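Local atomic coordinates of glycosyltransferase Gtf1 (Streptococcus pneumoniae, PDB entry 4PQG), a protein that belongs to the GT-B class of glycosyltransferases, with two Rossmann-like domains and an additional extended beta-sheet domain. Residues A[12-17]-A[222-227]; A[24-29]-A[226-231]; A[247-252]-A[281-286]. All coordinates share one frame; numbering follows the deposited sequence.

Interaction 1 (A[12-17]-A[222-227]); sequences YNINLG and DLVILD
Tyr-12 and Ile-14 exchange backbone hydrogen bonds with Leu-223, Ile-225 and Asp-227, joining strands 10-15 and 223-226 side by side and parallel, with 21° between the axes of their short segments. The bonds alternate in direction: Tyr-12 N to Leu-223 O, Ile-225 N to Tyr-12 O at 2.7 Å and almost straight, Ile-14 N to Ile-225 O, and Asp-227 N to Ile-14 O. Between them, Asn-13 CA donates a CA-H...O contact to Ile-225 O at 3.2 Å.

The close fit is on the face that carries Ile-14, Val-224 and Leu-226. Placing CG1 of Ile-14 anti to its carbonyl carbon (chi1 -66°) splits its two branches between two partners: CD1 meets Val-224 CG1 at 3.8 Å, and CG2 meets Leu-226 CD1 at 3.7 Å. On the other face Asn-13 and Ile-225 lie alongside each other, Asn-13 OD1 touching Ile-225 CD1 at 3.7 Å, while Arg-32 hydrogen-bonds that oxygen and Lys-44 O accepts a hydrogen bond from ND2.

Packing is looser towards the start of the strands. There Tyr-12 CB is 4.4 Å from Val-224 CG2, and the ring merely brings the edge carbon CE2 to within 4.0 Å of Asp-222 OD2, with ring and carboxylate almost perpendicular; that oxygen is hydrogen-bonded to Asn-219 and to His-6 of the N-terminal tag. Within the two segments the last bond is that of Asp-227; Leu-16 and Gly-17 beyond it are partly exposed.

Strands 42-47 and 244-248 flank the pair. Strand order reverses here, chain positions first and fourth lying adjacent, which is the topological switch point of a Rossmann-like parallel sheet, where binding clefts commonly open beyond the carboxyl ends.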
loop_
_atom_site.group_PDB
_atom_site.type_symbol
_atom_site.label_atom_id
_atom_site.label_comp_id
_atom_site.label_asym_id
_atom_site.label_seq_id
_atom_site.Cartn_x
_atom_site.Cartn_y
_atom_site.Cartn_z
ATOM N N TYR A 12 -9.042 15.197 -2.594
ATOM C CA TYR A 12 -9.233 14.184 -1.562
ATOM C C TYR A 12 -9.016 12.838 -2.209
ATOM O O TYR A 12 -9.612 12.537 -3.240
ATOM C CB TYR A 12 -10.649 14.259 -0.959
ATOM C CG TYR A 12 -10.914 15.575 -0.257
ATOM C CD1 TYR A 12 -10.494 15.792 1.063
ATOM C CD2 TYR A 12 -11.559 16.619 -0.927
ATOM C CE1 TYR A 12 -10.719 17.013 1.699
ATOM C CE2 TYR A 12 -11.794 17.840 -0.299
ATOM C CZ TYR A 12 -11.370 18.031 1.002
ATOM O OH TYR A 12 -11.597 19.250 1.586
ATOM N N ASN A 13 -8.159 12.032 -1.597
ATOM C CA ASN A 13 -7.839 10.705 -2.103
ATOM C C ASN A 13 -8.251 9.684 -1.041
ATOM O O ASN A 13 -7.896 9.836 0.134
ATOM C CB ASN A 13 -6.336 10.594 -2.345
ATOM C CG ASN A 13 -5.787 11.730 -3.204
ATOM O OD1 ASN A 13 -5.471 11.523 -4.363
ATOM N ND2 ASN A 13 -5.645 12.929 -2.618
ATOM N N ILE A 14 -8.956 8.644 -1.469
ATOM C CA ILE A 14 -9.570 7.672 -0.554
ATOM C C ILE A 14 -9.015 6.253 -0.752
ATOM O O ILE A 14 -9.027 5.707 -1.865
ATOM C CB ILE A 14 -11.113 7.684 -0.686
ATOM C CG1 ILE A 14 -11.662 9.043 -0.204
ATOM C CG2 ILE A 14 -11.736 6.580 0.146
ATOM C CD1 ILE A 14 -13.102 9.322 -0.575
ATOM N N ASN A 15 -8.505 5.683 0.335
ATOM C CA ASN A 15 -7.971 4.329 0.341
ATOM C C ASN A 15 -8.510 3.648 1.605
ATOM O O ASN A 15 -8.983 4.323 2.524
ATOM C CB ASN A 15 -6.436 4.381 0.347
ATOM C CG ASN A 15 -5.776 3.036 -0.006
ATOM O OD1 ASN A 15 -6.438 2.031 -0.234
ATOM N ND2 ASN A 15 -4.460 3.035 -0.041
ATOM N N LEU A 16 -8.443 2.321 1.658
ATOM C CA LEU A 16 -8.831 1.626 2.880
ATOM C C LEU A 16 -7.781 1.779 3.981
ATOM O O LEU A 16 -8.066 2.310 5.047
ATOM C CB LEU A 16 -9.167 0.150 2.604
ATOM C CG LEU A 16 -10.228 -0.033 1.517
ATOM C CD1 LEU A 16 -10.518 -1.505 1.284
ATOM C CD2 LEU A 16 -11.498 0.733 1.866
ATOM N N GLY A 17 -6.561 1.338 3.718
ATOM C CA GLY A 17 -5.583 1.218 4.785
ATOM C C GLY A 17 -4.155 1.381 4.339
ATOM O O GLY A 17 -3.878 1.750 3.186
ATOM N N ASP A 222 -13.727 20.948 -5.981
ATOM C CA ASP A 222 -12.952 19.854 -5.369
ATOM C C ASP A 222 -12.917 18.631 -6.264
ATOM O O ASP A 222 -13.800 18.443 -7.110
ATOM C CB ASP A 222 -13.523 19.471 -4.004
ATOM C CG ASP A 222 -13.247 20.510 -2.952
ATOM O OD1 ASP A 222 -12.206 21.204 -3.035
ATOM O OD2 ASP A 222 -14.074 20.629 -2.039
ATOM N N LEU A 223 -11.885 17.813 -6.070
ATOM C CA LEU A 223 -11.769 16.519 -6.721
ATOM C C LEU A 223 -11.623 15.392 -5.681
ATOM O O LEU A 223 -10.766 15.448 -4.795
ATOM C CB LEU A 223 -10.560 16.507 -7.666
ATOM C CG LEU A 223 -10.243 15.230 -8.473
ATOM C CD1 LEU A 223 -11.432 14.733 -9.301
ATOM C CD2 LEU A 223 -9.016 15.433 -9.358
ATOM N N VAL A 224 -12.469 14.378 -5.808
ATOM C CA VAL A 224 -12.354 13.161 -4.999
ATOM C C VAL A 224 -11.773 12.070 -5.902
ATOM O O VAL A 224 -12.335 11.748 -6.954
ATOM C CB VAL A 224 -13.717 12.749 -4.391
ATOM C CG1 VAL A 224 -13.613 11.418 -3.648
ATOM C CG2 VAL A 224 -14.215 13.846 -3.451
ATOM N N ILE A 225 -10.629 11.540 -5.493
ATOM C CA ILE A 225 -9.985 10.446 -6.198
ATOM C C ILE A 225 -10.093 9.192 -5.337
ATOM O O ILE A 225 -9.588 9.141 -4.207
ATOM C CB ILE A 225 -8.515 10.751 -6.504
ATOM C CG1 ILE A 225 -8.408 12.066 -7.298
ATOM C CG2 ILE A 225 -7.860 9.582 -7.233
ATOM C CD1 ILE A 225 -6.997 12.533 -7.562
ATOM N N LEU A 226 -10.740 8.190 -5.904
ATOM C CA LEU A 226 -11.005 6.946 -5.213
ATOM C C LEU A 226 -10.033 5.827 -5.616
ATOM O O LEU A 226 -10.073 5.315 -6.741
ATOM C CB LEU A 226 -12.442 6.535 -5.492
ATOM C CG LEU A 226 -13.072 5.377 -4.726
ATOM C CD1 LEU A 226 -12.955 5.599 -3.230
ATOM C CD2 LEU A 226 -14.536 5.277 -5.148
ATOM N N ASP A 227 -9.187 5.438 -4.678
ATOM C CA ASP A 227 -8.215 4.370 -4.922
ATOM C C ASP A 227 -8.719 2.967 -4.598
ATOM O O ASP A 227 -8.529 2.021 -5.391
ATOM C CB ASP A 227 -6.914 4.695 -4.198
ATOM C CG ASP A 227 -6.167 5.807 -4.891
ATOM O OD1 ASP A 227 -5.791 5.567 -6.070
ATOM O OD2 ASP A 227 -6.000 6.905 -4.297
#

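Interaction 2 (A[24-29]-A[226-231]); sequences GVEYAQ and LDRETG. With UDP (uridine-5'-diphosphate), chain C; NAG (2-acetamido-2-deoxy-beta-D-glucopyranose), chain D.
Asp-227, the first residue of segment 226-231 to meet helix 24-38, receives a hydrogen bond from Gln-29 NE2 at its OD2, 2.9 Å away. The amide comes in from above the carboxylate plane, 37° out of it, and the two flat groups stand nearly perpendicular, the two side chains running antiparallel past one another. The same oxygen pairs with Arg-32 one helical turn on, while OD1 is bound by His-250, so three side chains hold this buried carboxylate.

Next along the chain, Arg-228 reaches across the first turn of the helix. A bend at chi3 (-130°) turns its guanidinium so that one face lies over Val-25, whose CB is 3.5 Å from NH2. Glu-26 meets the edge of the guanidinium in its plane, carboxylate and guanidinium nearly coplanar: NH2 gives a salt-bridging hydrogen bond of 3.0 Å to the syn lone pair of Glu-26 OE1, and NE adds a weak, longer one to the same oxygen. Water 1 sits between Glu-26 OE1 and Arg-228 NE, its bond to NE again weak. Glu-26 OE2 is taken by Ser-23, and Asn-15 ND2 also donates to OE1. Beyond Arg-228 the segment leaves the helix.

The same helical turn also carries residues that meet the ligand. Gly-24 N hydrogen-bonds O2B of uridine-5'-diphosphate at 3.0 Å, and the Tyr-27 ring has the ribose C1' over its centre. Chemically, one salt bridge and one amide-to-carboxylate bond join the loop to the first turns of the helix; they would offset charge in a buried contact and are consistent with a steady position for the turn bearing Gly-24.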
loop_
_atom_site.group_PDB
_atom_site.type_symbol
_atom_site.label_atom_id
_atom_site.label_comp_id
_atom_site.label_asym_id
_atom_site.label_seq_id
_atom_site.Cartn_x
_atom_site.Cartn_y
_atom_site.Cartn_z
ATOM N N GLY A 24 1.679 -1.565 -3.834
ATOM C CA GLY A 24 1.852 -0.460 -4.764
ATOM C C GLY A 24 0.702 0.521 -4.787
ATOM O O GLY A 24 0.908 1.663 -5.152
ATOM N N VAL A 25 -0.504 0.094 -4.415
ATOM C CA VAL A 25 -1.641 1.038 -4.320
ATOM C C VAL A 25 -1.296 2.187 -3.360
ATOM O O VAL A 25 -1.482 3.369 -3.693
ATOM C CB VAL A 25 -2.968 0.349 -3.901
ATOM C CG1 VAL A 25 -4.105 1.374 -3.780
ATOM C CG2 VAL A 25 -3.352 -0.747 -4.897
ATOM N N GLU A 26 -0.768 1.832 -2.188
ATOM C CA GLU A 26 -0.368 2.808 -1.187
ATOM C C GLU A 26 0.855 3.616 -1.621
ATOM O O GLU A 26 0.935 4.834 -1.368
ATOM C CB GLU A 26 -0.096 2.123 0.164
ATOM C CG GLU A 26 -1.376 1.652 0.870
ATOM C CD GLU A 26 -2.017 0.466 0.177
ATOM O OE1 GLU A 26 -3.214 0.558 -0.195
ATOM O OE2 GLU A 26 -1.309 -0.549 -0.036
ATOM N N TYR A 27 1.807 2.952 -2.265
ATOM C CA TYR A 27 2.974 3.668 -2.799
ATOM C C TYR A 27 2.584 4.638 -3.928
ATOM O O TYR A 27 3.128 5.752 -4.010
ATOM C CB TYR A 27 4.092 2.696 -3.208
ATOM C CG TYR A 27 4.838 2.211 -1.993
ATOM C CD1 TYR A 27 5.881 2.960 -1.464
ATOM C CD2 TYR A 27 4.460 1.036 -1.330
ATOM C CE1 TYR A 27 6.549 2.543 -0.327
ATOM C CE2 TYR A 27 5.125 0.607 -0.189
ATOM C CZ TYR A 27 6.161 1.376 0.306
ATOM O OH TYR A 27 6.836 0.989 1.417
ATOM N N ALA A 28 1.652 4.217 -4.784
ATOM C CA ALA A 28 1.105 5.099 -5.817
ATOM C C ALA A 28 0.503 6.366 -5.209
ATOM O O ALA A 28 0.638 7.467 -5.769
ATOM C CB ALA A 28 0.050 4.382 -6.647
ATOM N N GLN A 29 -0.193 6.207 -4.089
ATOM C CA GLN A 29 -0.757 7.352 -3.382
ATOM C C GLN A 29 0.360 8.256 -2.872
ATOM O O GLN A 29 0.248 9.483 -2.921
ATOM C CB GLN A 29 -1.616 6.905 -2.203
ATOM C CG GLN A 29 -2.976 6.326 -2.547
ATOM C CD GLN A 29 -3.920 6.386 -1.349
ATOM O OE1 GLN A 29 -3.554 5.994 -0.239
ATOM N NE2 GLN A 29 -5.116 6.924 -1.562
ATOM N N LEU A 226 -10.740 8.190 -5.904
ATOM C CA LEU A 226 -11.005 6.946 -5.213
ATOM C C LEU A 226 -10.033 5.827 -5.616
ATOM O O LEU A 226 -10.073 5.315 -6.741
ATOM C CB LEU A 226 -12.442 6.535 -5.492
ATOM C CG LEU A 226 -13.072 5.377 -4.726
ATOM C CD1 LEU A 226 -12.955 5.599 -3.230
ATOM C CD2 LEU A 226 -14.536 5.277 -5.148
ATOM N N ASP A 227 -9.187 5.438 -4.678
ATOM C CA ASP A 227 -8.215 4.370 -4.922
ATOM C C ASP A 227 -8.719 2.967 -4.598
ATOM O O ASP A 227 -8.529 2.021 -5.391
ATOM C CB ASP A 227 -6.914 4.695 -4.198
ATOM C CG ASP A 227 -6.167 5.807 -4.891
ATOM O OD1 ASP A 227 -5.791 5.567 -6.070
ATOM O OD2 ASP A 227 -6.000 6.905 -4.297
ATOM N N ARG A 228 -9.361 2.844 -3.444
ATOM C CA ARG A 228 -9.960 1.598 -2.984
ATOM C C ARG A 228 -11.198 1.942 -2.196
ATOM O O ARG A 228 -11.213 2.945 -1.463
ATOM C CB ARG A 228 -9.041 0.903 -2.024
ATOM C CG ARG A 228 -8.023 -0.013 -2.612
ATOM C CD ARG A 228 -7.604 -0.895 -1.454
ATOM N NE ARG A 228 -6.158 -0.987 -1.276
ATOM C CZ ARG A 228 -5.429 -1.976 -1.772
ATOM N NH1 ARG A 228 -6.022 -2.927 -2.490
ATOM N NH2 ARG A 228 -4.120 -2.011 -1.551
ATOM N N GLU A 229 -12.204 1.077 -2.276
ATOM C CA GLU A 229 -13.577 1.508 -1.978
ATOM C C GLU A 229 -14.489 0.400 -1.455
ATOM O O GLU A 229 -15.708 0.611 -1.297
ATOM C CB GLU A 229 -14.139 2.185 -3.254
ATOM C CG GLU A 229 -15.574 1.904 -3.665
ATOM C CD GLU A 229 -15.790 0.604 -4.435
ATOM O OE1 GLU A 229 -14.877 -0.253 -4.528
ATOM O OE2 GLU A 229 -16.919 0.431 -4.938
ATOM N N THR A 230 -13.921 -0.779 -1.190
ATOM C CA THR A 230 -14.736 -1.887 -0.671
ATOM C C THR A 230 -15.525 -1.458 0.558
ATOM O O THR A 230 -14.944 -0.983 1.513
ATOM C CB THR A 230 -13.881 -3.126 -0.316
ATOM O OG1 THR A 230 -13.351 -3.684 -1.522
ATOM C CG2 THR A 230 -14.737 -4.182 0.387
ATOM N N GLY A 231 -16.847 -1.591 0.501
ATOM C CA GLY A 231 -17.720 -1.283 1.624
ATOM C C GLY A 231 -18.338 0.115 1.615
ATOM O O GLY A 231 -19.403 0.327 2.204
HETATM N N1 UDP C . 8.396 -1.756 -1.964
HETATM C C2 UDP C . 9.231 -1.264 -0.938
HETATM N N3 UDP C . 10.062 -2.097 -0.327
HETATM C C4 UDP C . 10.141 -3.399 -0.639
HETATM C C5 UDP C . 9.326 -3.928 -1.644
HETATM C C6 UDP C . 8.448 -3.061 -2.307
HETATM O O2 UDP C . 9.209 -0.053 -0.603
HETATM O O4 UDP C . 10.955 -4.115 -0.015
HETATM C "C1'" UDP C . 7.514 -0.800 -2.651
HETATM C "C2'" UDP C . 8.089 -0.513 -4.035
HETATM O "O2'" UDP C . 9.083 0.531 -4.050
HETATM C "C3'" UDP C . 6.881 -0.145 -4.880
HETATM C "C4'" UDP C . 5.717 -0.837 -4.175
HETATM O "O4'" UDP C . 6.218 -1.334 -2.923
HETATM O "O3'" UDP C . 6.666 1.271 -4.866
HETATM C "C5'" UDP C . 5.168 -2.023 -4.966
HETATM O "O5'" UDP C . 4.462 -1.524 -6.089
HETATM P PA UDP C . 4.250 -2.412 -7.409
HETATM O O1A UDP C . 3.448 -1.613 -8.401
HETATM O O2A UDP C . 5.614 -2.912 -7.817
HETATM O O3A UDP C . 3.540 -3.785 -6.947
HETATM P PB UDP C . 2.110 -4.062 -6.263
HETATM O O1B UDP C . 1.594 -5.283 -6.990
HETATM O O2B UDP C . 2.421 -4.283 -4.791
HETATM O O3B UDP C . 1.254 -2.845 -6.558
HETATM C C1 NAG D . -0.945 -2.467 -8.118
HETATM C C2 NAG D . -0.696 -3.261 -9.394
HETATM C C3 NAG D . 0.615 -2.585 -9.818
HETATM C C4 NAG D . 0.500 -1.052 -9.832
HETATM C C5 NAG D . -0.131 -0.528 -8.513
HETATM C C6 NAG D . -0.216 0.990 -8.397
HETATM C C7 NAG D . -0.784 -5.629 -9.960
HETATM C C8 NAG D . -0.408 -7.011 -9.506
HETATM N N2 NAG D . -0.435 -4.657 -9.134
HETATM O O1 NAG D . -1.423 -3.080 -6.955
HETATM O O3 NAG D . 1.100 -3.086 -11.052
HETATM O O4 NAG D . 1.794 -0.517 -9.981
HETATM O O5 NAG D . -1.407 -1.165 -8.409
HETATM O O6 NAG D . -1.155 1.420 -9.356
HETATM O O7 NAG D . -1.390 -5.452 -11.030
HETATM O O HOH W 1 -5.427 -0.427 1.772
#

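Interaction 3 (A[247-252]-A[281-286]); sequences VVVHAE and DFFIVS. With NAG (2-acetamido-2-deoxy-beta-D-glucopyranose), chain D.
Val-247 and Val-249 share backbone hydrogen bonds with Phe-282 and Ile-284, aligning strands 244-248 and 282-285 in parallel. The first, Val-247 N to Phe-282 O, is the longest at 3.2 Å; Ile-284 N then donates to Val-247 O, and Val-249 N to Ile-284 O at 2.8 Å, close to straight.

Apolar contacts occupy both faces of the pair. Val-247 lies alongside Phe-283, its CB 3.7 Å from ring atom CD1. Further along on this side Val-249 CB runs beside Val-285 CG1, with Val-249 CG2 turned back toward Phe-283 CD1. On the reverse face Val-248 CG2 touches Ile-284 CD1 at 3.9 Å. The valine torsion sends Val-248 CG1 anti to the backbone N (chi1 -178°), and this methyl lies over one face of the His-250 ring, offset toward its rim.

Polar contacts take over further along, from Val-249 and Ser-286 onward. Water 2 bridges Val-249 O and Ser-286 N. Water 3 is bonded to His-250 O, Ser-286 OG and O6 of 2-acetamido-2-deoxy-beta-D-glucopyranose, so both segments meet that hydroxyl through one molecule. His-250 also bonds O6 directly, with ND1 at 2.8 Å and the oxygen in the ring plane; with NE2 held by Asp-227, the ring is gripped at both nitrogens, which would limit its rotation.

The two strands belong to a beta-alpha-beta unit with helix 271-275 between them, flanked in the sheet by strands 223-226 and 308-310. The Phe-283 ring meets Phe-274 of that helix and Phe-298 of helix 288-301, whereas Ile-284 packs against Trp-501 of helix 494-508.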
loop_
_atom_site.group_PDB
_atom_site.type_symbol
_atom_site.label_atom_id
_atom_site.label_comp_id
_atom_site.label_asym_id
_atom_site.label_seq_id
_atom_site.Cartn_x
_atom_site.Cartn_y
_atom_site.Cartn_z
ATOM N N VAL A 247 -11.952 7.832 -10.459
ATOM C CA VAL A 247 -11.659 6.471 -9.977
ATOM C C VAL A 247 -10.344 6.024 -10.609
ATOM O O VAL A 247 -10.202 6.023 -11.842
ATOM C CB VAL A 247 -12.784 5.470 -10.323
ATOM C CG1 VAL A 247 -12.341 4.016 -10.095
ATOM C CG2 VAL A 247 -14.050 5.799 -9.539
ATOM N N VAL A 248 -9.375 5.678 -9.767
ATOM C CA VAL A 248 -8.110 5.156 -10.264
ATOM C C VAL A 248 -8.196 3.640 -10.368
ATOM O O VAL A 248 -8.600 2.971 -9.405
ATOM C CB VAL A 248 -6.936 5.558 -9.364
ATOM C CG1 VAL A 248 -5.616 5.057 -9.928
ATOM C CG2 VAL A 248 -6.878 7.067 -9.235
ATOM N N VAL A 249 -7.841 3.131 -11.546
ATOM C CA VAL A 249 -7.768 1.700 -11.817
ATOM C C VAL A 249 -6.314 1.275 -11.590
ATOM O O VAL A 249 -5.407 1.773 -12.253
ATOM C CB VAL A 249 -8.208 1.378 -13.264
ATOM C CG1 VAL A 249 -8.158 -0.124 -13.535
ATOM C CG2 VAL A 249 -9.602 1.939 -13.535
ATOM N N HIS A 250 -6.083 0.392 -10.626
ATOM C CA HIS A 250 -4.702 0.050 -10.250
ATOM C C HIS A 250 -4.112 -1.202 -10.854
ATOM O O HIS A 250 -2.965 -1.193 -11.342
ATOM C CB HIS A 250 -4.568 0.016 -8.739
ATOM C CG HIS A 250 -4.616 1.376 -8.111
ATOM N ND1 HIS A 250 -3.564 2.204 -8.107
ATOM C CD2 HIS A 250 -5.647 2.042 -7.464
ATOM C CE1 HIS A 250 -3.895 3.344 -7.483
ATOM N NE2 HIS A 250 -5.169 3.236 -7.076
ATOM N N ALA A 251 -4.868 -2.287 -10.821
ATOM C CA ALA A 251 -4.390 -3.566 -11.344
ATOM C C ALA A 251 -5.150 -3.879 -12.642
ATOM O O ALA A 251 -5.931 -3.038 -13.127
ATOM C CB ALA A 251 -4.622 -4.651 -10.298
ATOM N N GLU A 252 -4.924 -5.068 -13.206
ATOM C CA GLU A 252 -5.763 -5.591 -14.293
ATOM C C GLU A 252 -7.224 -5.566 -13.827
ATOM O O GLU A 252 -7.496 -5.856 -12.673
ATOM C CB GLU A 252 -5.325 -7.018 -14.629
ATOM C CG GLU A 252 -6.041 -7.668 -15.807
ATOM C CD GLU A 252 -5.850 -6.896 -17.100
ATOM O OE1 GLU A 252 -5.011 -7.307 -17.925
ATOM O OE2 GLU A 252 -6.524 -5.858 -17.295
ATOM N N ASP A 281 -16.672 11.152 -13.121
ATOM C CA ASP A 281 -16.231 12.187 -14.058
ATOM C C ASP A 281 -15.130 11.681 -14.990
ATOM O O ASP A 281 -15.218 11.872 -16.195
ATOM C CB ASP A 281 -15.807 13.444 -13.312
ATOM C CG ASP A 281 -16.984 14.124 -12.645
ATOM O OD1 ASP A 281 -17.850 14.655 -13.367
ATOM O OD2 ASP A 281 -17.075 14.085 -11.407
ATOM N N PHE A 282 -14.117 11.009 -14.432
ATOM C CA PHE A 282 -13.146 10.280 -15.254
ATOM C C PHE A 282 -12.468 9.114 -14.538
ATOM O O PHE A 282 -12.319 9.133 -13.327
ATOM C CB PHE A 282 -12.090 11.213 -15.858
ATOM C CG PHE A 282 -11.279 11.977 -14.854
ATOM C CD1 PHE A 282 -9.989 11.576 -14.540
ATOM C CD2 PHE A 282 -11.778 13.150 -14.274
ATOM C CE1 PHE A 282 -9.220 12.304 -13.642
ATOM C CE2 PHE A 282 -11.018 13.879 -13.373
ATOM C CZ PHE A 282 -9.730 13.460 -13.060
ATOM N N PHE A 283 -12.094 8.094 -15.304
ATOM C CA PHE A 283 -11.246 7.028 -14.785
ATOM C C PHE A 283 -9.792 7.333 -15.124
ATOM O O PHE A 283 -9.504 7.905 -16.183
ATOM C CB PHE A 283 -11.655 5.684 -15.371
ATOM C CG PHE A 283 -13.034 5.230 -14.962
ATOM C CD1 PHE A 283 -13.208 4.422 -13.829
ATOM C CD2 PHE A 283 -14.159 5.597 -15.700
ATOM C CE1 PHE A 283 -14.475 4.002 -13.452
ATOM C CE2 PHE A 283 -15.426 5.181 -15.326
ATOM C CZ PHE A 283 -15.580 4.374 -14.200
ATOM N N ILE A 284 -8.890 6.971 -14.212
ATOM C CA ILE A 284 -7.453 7.076 -14.437
ATOM C C ILE A 284 -6.840 5.672 -14.554
ATOM O O ILE A 284 -7.087 4.810 -13.698
ATOM C CB ILE A 284 -6.754 7.853 -13.295
ATOM C CG1 ILE A 284 -7.447 9.200 -13.042
ATOM C CG2 ILE A 284 -5.273 8.067 -13.604
ATOM C CD1 ILE A 284 -6.860 9.983 -11.868
ATOM N N VAL A 285 -6.075 5.434 -15.623
ATOM C CA VAL A 285 -5.282 4.197 -15.772
ATOM C C VAL A 285 -3.816 4.529 -15.994
ATOM O O VAL A 285 -3.503 5.625 -16.443
ATOM C CB VAL A 285 -5.755 3.297 -16.932
ATOM C CG1 VAL A 285 -7.189 2.845 -16.724
ATOM C CG2 VAL A 285 -5.593 4.008 -18.274
ATOM N N SER A 286 -2.915 3.581 -15.722
ATOM C CA SER A 286 -1.486 3.867 -15.792
ATOM C C SER A 286 -0.839 3.787 -17.182
ATOM O O SER A 286 0.224 4.363 -17.389
ATOM C CB SER A 286 -0.706 2.983 -14.825
ATOM O OG SER A 286 -1.031 3.314 -13.485
HETATM C C1 NAG D . -0.945 -2.467 -8.118
HETATM C C2 NAG D . -0.696 -3.261 -9.394
HETATM C C3 NAG D . 0.615 -2.585 -9.818
HETATM C C4 NAG D . 0.500 -1.052 -9.832
HETATM C C5 NAG D . -0.131 -0.528 -8.513
HETATM C C6 NAG D . -0.216 0.990 -8.397
HETATM C C7 NAG D . -0.784 -5.629 -9.960
HETATM C C8 NAG D . -0.408 -7.011 -9.506
HETATM N N2 NAG D . -0.435 -4.657 -9.134
HETATM O O1 NAG D . -1.423 -3.080 -6.955
HETATM O O3 NAG D . 1.100 -3.086 -11.052
HETATM O O4 NAG D . 1.794 -0.517 -9.981
HETATM O O5 NAG D . -1.407 -1.165 -8.409
HETATM O O6 NAG D . -1.155 1.420 -9.356
HETATM O O7 NAG D . -1.390 -5.452 -11.030
HETATM O O HOH W 2 -3.643 1.116 -14.262
HETATM O O HOH W 3 -1.529 1.003 -12.042
#

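From the N terminus, strand 10-15 is followed by helix 24-38, and the chain then travels some 200 residues, through the extended beta-sheet domain, before segment 222-231 returns. Interaction 1 closes that long excursion strand to strand, and interaction 2 closes nearly the same one from the helix; their second segments overlap at Leu-226 and Asp-227, so the second loop starts inside the first and the two finish on the same stretch. Interaction 3 comes later, in series, closing a short local loop. Asn-15 links interactions 1 and 2 through Glu-26 and Gln-29, while Leu-226 O with Val-248 N, and Asp-227 with His-250, carry the same sheet on to interaction 3.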